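Acetyl-CoA C-acetyltransferase (Syntrophomonas wolfei subsp. wolfei, PDB 7N7Z) probably catalyses the reversible thiolase reaction, in which two acetyl-CoA molecules condense to acetoacetyl-CoA and free CoA. Local coordinates at residues E7-Y21 / I253-K265. Sequence-based numbering, arbitrary orientation.
Sequences EVVVVGMARTPIGRY and INDCAAAAVFMSK
Val10 and Phe262 lie alongside each other on one face of an antiparallel strand pair, and they show how a ladder matches bump to hollow. Val10 CG2 presses obliquely on the ring, 3.3 Å from Phe262 CE2, while CG1 leans toward the low Ala260 methyl. Beyond, Met13 rises beside Ala260, and Ala258 gives only a shallow bump next to Arg15 CB. Ile368 and Val369 of helix 360-378 pack on Met13 on this same face, where Ala258 and Ala260 stand low. A beta bulge interrupts the ladder: Val11 N donates to Val261 O at 2.9 Å, whereas Val261 N turns to Gly12 O. On the other face, Met263 bends around the Val11 branch, its SD 3.7 Å from Val11 CG2, and helix 30-45 rests on Ala14. With helices against both faces, these neighbouring strands belong to the sheet of the N-terminal half of the layered alpha-beta-alpha-beta-alpha thiolase fold. At Thr16 the strand breaks step. Thr16 OG1, held between backbone N and carbonyl carbon (chi1 73°), accepts from Ala257 N at 3.2 Å and donates to Pro17 O. A valine here would probably leave Ala257 N without its acceptor and the turn at Pro17 without its tie. Pairing resumes at Gly19, whose O is gripped from opposite faces of its plane by Asp255 N and by Asn254 ND2, the latter at 3.2 Å. Asn254 OD1 meanwhile accepts from the backbone of His358, a predicted active-site residue. Last, Ile253 CG2 nudges Tyr21 CD1 at 3.3 Å, while the tyrosine hydroxyl bonds to the main-chain O of Arg137 of a second subunit and to Arg133 NH1 of a third.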
loop_
_atom_site.group_PDB
_atom_site.type_symbol
_atom_site.label_atom_id
_atom_site.label_comp_id
_atom_site.label_asym_id
_atom_site.label_seq_id
_atom_site.Cartn_x
_atom_site.Cartn_y
_atom_site.Cartn_z
ATOM N N GLU B 7 12.109 -43.604 -22.771
ATOM C CA GLU B 7 11.430 -43.897 -21.518
ATOM C C GLU B 7 12.026 -43.031 -20.417
ATOM O O GLU B 7 13.241 -42.820 -20.368
ATOM C CB GLU B 7 11.565 -45.375 -21.152
ATOM C CG GLU B 7 10.515 -46.274 -21.783
ATOM C CD GLU B 7 10.861 -47.746 -21.668
ATOM O OE1 GLU B 7 9.989 -48.531 -21.241
ATOM O OE2 GLU B 7 12.005 -48.119 -22.003
ATOM N N VAL B 8 11.166 -42.526 -19.537
ATOM C CA VAL B 8 11.573 -41.618 -18.471
ATOM C C VAL B 8 11.371 -42.306 -17.129
ATOM O O VAL B 8 10.389 -43.032 -16.930
ATOM C CB VAL B 8 10.787 -40.293 -18.533
ATOM C CG1 VAL B 8 11.293 -39.327 -17.473
ATOM C CG2 VAL B 8 10.899 -39.681 -19.925
ATOM N N VAL B 9 12.305 -42.071 -16.206
ATOM C CA VAL B 9 12.252 -42.637 -14.867
ATOM C C VAL B 9 12.505 -41.528 -13.854
ATOM O O VAL B 9 13.059 -40.473 -14.174
ATOM C CB VAL B 9 13.274 -43.780 -14.671
ATOM C CG1 VAL B 9 12.955 -44.945 -15.596
ATOM C CG2 VAL B 9 14.696 -43.279 -14.904
ATOM N N VAL B 10 12.089 -41.784 -12.616
ATOM C CA VAL B 10 12.350 -40.901 -11.486
ATOM C C VAL B 10 13.434 -41.544 -10.634
ATOM O O VAL B 10 13.349 -42.734 -10.307
ATOM C CB VAL B 10 11.079 -40.647 -10.656
ATOM C CG1 VAL B 10 11.326 -39.545 -9.633
ATOM C CG2 VAL B 10 9.913 -40.298 -11.564
ATOM N N VAL B 11 14.447 -40.761 -10.275
ATOM C CA VAL B 11 15.587 -41.276 -9.531
ATOM C C VAL B 11 15.655 -40.734 -8.108
ATOM O O VAL B 11 16.259 -41.390 -7.245
ATOM C CB VAL B 11 16.907 -40.986 -10.276
ATOM C CG1 VAL B 11 18.090 -41.591 -9.540
ATOM C CG2 VAL B 11 16.840 -41.528 -11.695
ATOM N N GLY B 12 15.064 -39.582 -7.833
ATOM C CA GLY B 12 15.058 -39.033 -6.488
ATOM C C GLY B 12 13.798 -38.233 -6.257
ATOM O O GLY B 12 13.268 -37.598 -7.176
ATOM N N MET B 13 13.310 -38.266 -5.017
ATOM C CA MET B 13 12.072 -37.590 -4.658
ATOM C C MET B 13 12.146 -37.143 -3.208
ATOM O O MET B 13 12.674 -37.863 -2.357
ATOM C CB MET B 13 10.860 -38.505 -4.856
ATOM C CG MET B 13 10.650 -38.947 -6.289
ATOM S SD MET B 13 9.229 -40.037 -6.466
ATOM C CE MET B 13 7.989 -38.876 -7.008
ATOM N N ALA B 14 11.602 -35.960 -2.930
ATOM C CA ALA B 14 11.599 -35.432 -1.574
ATOM C C ALA B 14 10.561 -34.326 -1.473
ATOM O O ALA B 14 10.185 -33.703 -2.469
ATOM C CB ALA B 14 12.978 -34.902 -1.171
ATOM N N ARG B 15 10.098 -34.101 -0.246
ATOM C CA ARG B 15 9.223 -32.979 0.053
ATOM C C ARG B 15 9.502 -32.521 1.475
ATOM O O ARG B 15 9.998 -33.283 2.309
ATOM C CB ARG B 15 7.743 -33.346 -0.117
ATOM C CG ARG B 15 7.191 -34.341 0.903
ATOM C CD ARG B 15 5.666 -34.318 0.910
ATOM N NE ARG B 15 5.086 -35.276 1.847
ATOM C CZ ARG B 15 4.661 -34.983 3.070
ATOM N NH1 ARG B 15 4.767 -33.762 3.570
ATOM N NH2 ARG B 15 4.114 -35.943 3.812
ATOM N N THR B 16 9.192 -31.259 1.738
ATOM C CA THR B 16 9.219 -30.742 3.094
ATOM C C THR B 16 7.919 -31.112 3.789
ATOM O O THR B 16 6.970 -31.579 3.155
ATOM C CB THR B 16 9.416 -29.229 3.078
ATOM O OG1 THR B 16 8.209 -28.590 2.646
ATOM C CG2 THR B 16 10.556 -28.840 2.144
ATOM N N PRO B 17 7.842 -30.933 5.106
ATOM C CA PRO B 17 6.547 -31.058 5.779
ATOM C C PRO B 17 5.570 -30.024 5.242
ATOM O O PRO B 17 5.956 -28.984 4.704
ATOM C CB PRO B 17 6.880 -30.807 7.255
ATOM C CG PRO B 17 8.343 -31.080 7.375
ATOM C CD PRO B 17 8.937 -30.671 6.056
ATOM N N ILE B 18 4.285 -30.326 5.382
ATOM C CA ILE B 18 3.224 -29.409 4.982
ATOM C C ILE B 18 2.879 -28.555 6.196
ATOM O O ILE B 18 2.263 -29.034 7.150
ATOM C CB ILE B 18 1.998 -30.160 4.449
ATOM C CG1 ILE B 18 2.402 -31.042 3.264
ATOM C CG2 ILE B 18 0.909 -29.176 4.030
ATOM C CD1 ILE B 18 1.272 -31.873 2.695
ATOM N N GLY B 19 3.286 -27.285 6.160
ATOM C CA GLY B 19 3.086 -26.402 7.285
ATOM C C GLY B 19 1.740 -25.700 7.257
ATOM O O GLY B 19 1.104 -25.562 6.215
ATOM N N ARG B 20 1.315 -25.254 8.436
ATOM C CA ARG B 20 0.062 -24.525 8.559
ATOM C C ARG B 20 0.202 -23.119 7.990
ATOM O O ARG B 20 1.275 -22.514 8.024
ATOM C CB ARG B 20 -0.364 -24.436 10.024
ATOM C CG ARG B 20 -1.259 -25.564 10.499
ATOM C CD ARG B 20 -1.577 -25.406 11.982
ATOM N NE ARG B 20 -2.244 -26.579 12.537
ATOM C CZ ARG B 20 -3.507 -26.615 12.945
ATOM N NH1 ARG B 20 -4.298 -25.557 12.857
ATOM N NH2 ARG B 20 -3.987 -27.742 13.461
ATOM N N TYR B 21 -0.906 -22.601 7.463
ATOM C CA TYR B 21 -0.966 -21.204 7.057
ATOM C C TYR B 21 -0.519 -20.315 8.205
ATOM O O TYR B 21 -1.145 -20.297 9.269
ATOM C CB TYR B 21 -2.390 -20.846 6.630
ATOM C CG TYR B 21 -2.571 -19.415 6.175
ATOM C CD1 TYR B 21 -1.760 -18.868 5.190
ATOM C CD2 TYR B 21 -3.566 -18.614 6.723
ATOM C CE1 TYR B 21 -1.927 -17.566 4.769
ATOM C CE2 TYR B 21 -3.741 -17.309 6.307
ATOM C CZ TYR B 21 -2.922 -16.790 5.330
ATOM O OH TYR B 21 -3.096 -15.489 4.914
ATOM N N ILE B 253 -5.026 -24.086 3.731
ATOM C CA ILE B 253 -4.021 -23.195 3.164
ATOM C C ILE B 253 -2.709 -23.540 3.854
ATOM O O ILE B 253 -2.636 -23.541 5.090
ATOM C CB ILE B 253 -4.406 -21.721 3.369
ATOM C CG1 ILE B 253 -5.678 -21.385 2.577
ATOM C CG2 ILE B 253 -3.275 -20.796 2.958
ATOM C CD1 ILE B 253 -6.972 -21.823 3.253
ATOM N N ASN B 254 -1.682 -23.873 3.072
ATOM C CA ASN B 254 -0.504 -24.512 3.644
ATOM C C ASN B 254 0.739 -24.211 2.822
ATOM O O ASN B 254 0.662 -23.835 1.651
ATOM C CB ASN B 254 -0.701 -26.028 3.743
ATOM C CG ASN B 254 -1.998 -26.400 4.420
ATOM O OD1 ASN B 254 -2.990 -26.709 3.761
ATOM N ND2 ASN B 254 -2.006 -26.350 5.748
ATOM N N ASP B 255 1.892 -24.404 3.460
ATOM C CA ASP B 255 3.200 -24.215 2.849
ATOM C C ASP B 255 3.860 -25.565 2.608
ATOM O O ASP B 255 3.748 -26.476 3.436
ATOM C CB ASP B 255 4.104 -23.360 3.745
ATOM C CG ASP B 255 3.457 -22.052 4.156
ATOM O OD1 ASP B 255 2.673 -21.495 3.357
ATOM O OD2 ASP B 255 3.736 -21.579 5.279
ATOM N N CYS B 256 4.560 -25.691 1.480
ATOM C CA CYS B 256 5.298 -26.916 1.192
ATOM C C CYS B 256 6.107 -26.743 -0.083
ATOM O O CYS B 256 5.809 -25.888 -0.922
ATOM C CB CYS B 256 4.365 -28.121 1.041
ATOM S SG CYS B 256 5.241 -29.680 0.794
ATOM N N ALA B 257 7.131 -27.586 -0.218
ATOM C CA ALA B 257 7.908 -27.701 -1.441
ATOM C C ALA B 257 8.229 -29.169 -1.679
ATOM O O ALA B 257 8.597 -29.890 -0.747
ATOM C CB ALA B 257 9.207 -26.888 -1.375
ATOM N N ALA B 258 8.070 -29.605 -2.924
ATOM C CA ALA B 258 8.460 -30.938 -3.355
ATOM C C ALA B 258 9.422 -30.820 -4.530
ATOM O O ALA B 258 9.449 -29.809 -5.237
ATOM C CB ALA B 258 7.242 -31.780 -3.754
ATOM N N ALA B 259 10.221 -31.864 -4.731
ATOM C CA ALA B 259 11.177 -31.878 -5.828
ATOM C C ALA B 259 11.396 -33.311 -6.286
ATOM O O ALA B 259 11.160 -34.266 -5.544
ATOM C CB ALA B 259 12.508 -31.237 -5.421
ATOM N N ALA B 260 11.859 -33.448 -7.526
ATOM C CA ALA B 260 12.092 -34.762 -8.105
ATOM C C ALA B 260 13.130 -34.642 -9.209
ATOM O O ALA B 260 13.204 -33.625 -9.904
ATOM C CB ALA B 260 10.796 -35.370 -8.654
ATOM N N VAL B 261 13.928 -35.695 -9.360
ATOM C CA VAL B 261 14.937 -35.789 -10.409
ATOM C C VAL B 261 14.468 -36.837 -11.407
ATOM O O VAL B 261 14.323 -38.017 -11.060
ATOM C CB VAL B 261 16.318 -36.148 -9.840
ATOM C CG1 VAL B 261 17.337 -36.288 -10.968
ATOM C CG2 VAL B 261 16.765 -35.104 -8.832
ATOM N N PHE B 262 14.230 -36.409 -12.643
ATOM C CA PHE B 262 13.786 -37.288 -13.712
ATOM C C PHE B 262 14.938 -37.558 -14.670
ATOM O O PHE B 262 15.858 -36.745 -14.808
ATOM C CB PHE B 262 12.603 -36.677 -14.467
ATOM C CG PHE B 262 11.388 -36.466 -13.609
ATOM C CD1 PHE B 262 11.223 -35.291 -12.898
ATOM C CD2 PHE B 262 10.416 -37.447 -13.507
ATOM C CE1 PHE B 262 10.110 -35.094 -12.102
ATOM C CE2 PHE B 262 9.301 -37.257 -12.711
ATOM C CZ PHE B 262 9.149 -36.079 -12.009
ATOM N N MET B 263 14.882 -38.714 -15.329
ATOM C CA MET B 263 15.959 -39.131 -16.212
ATOM C C MET B 263 15.418 -40.057 -17.287
ATOM O O MET B 263 14.444 -40.785 -17.073
ATOM C CB MET B 263 17.067 -39.860 -15.447
ATOM C CG MET B 263 18.010 -38.952 -14.698
ATOM S SD MET B 263 19.341 -39.874 -13.910
ATOM C CE MET B 263 19.566 -38.897 -12.426
ATOM N N SER B 264 16.068 -40.026 -18.446
ATOM C CA SER B 264 15.874 -41.085 -19.423
ATOM C C SER B 264 16.376 -42.399 -18.841
ATOM O O SER B 264 17.377 -42.433 -18.117
ATOM C CB SER B 264 16.614 -40.759 -20.720
ATOM O OG SER B 264 18.016 -40.864 -20.544
ATOM N N LYS B 265 15.659 -43.484 -19.140
ATOM C CA LYS B 265 16.060 -44.797 -18.646
ATOM C C LYS B 265 17.525 -45.079 -18.951
ATOM O O LYS B 265 18.248 -45.637 -18.117
ATOM C CB LYS B 265 15.171 -45.875 -19.267
ATOM C CG LYS B 265 14.971 -47.116 -18.408
ATOM C CD LYS B 265 14.153 -48.161 -19.158
ATOM C CE LYS B 265 14.066 -49.474 -18.397
ATOM N NZ LYS B 265 12.970 -49.461 -17.384
HETATM O O HOH W 1 3.768 -23.123 7.767
#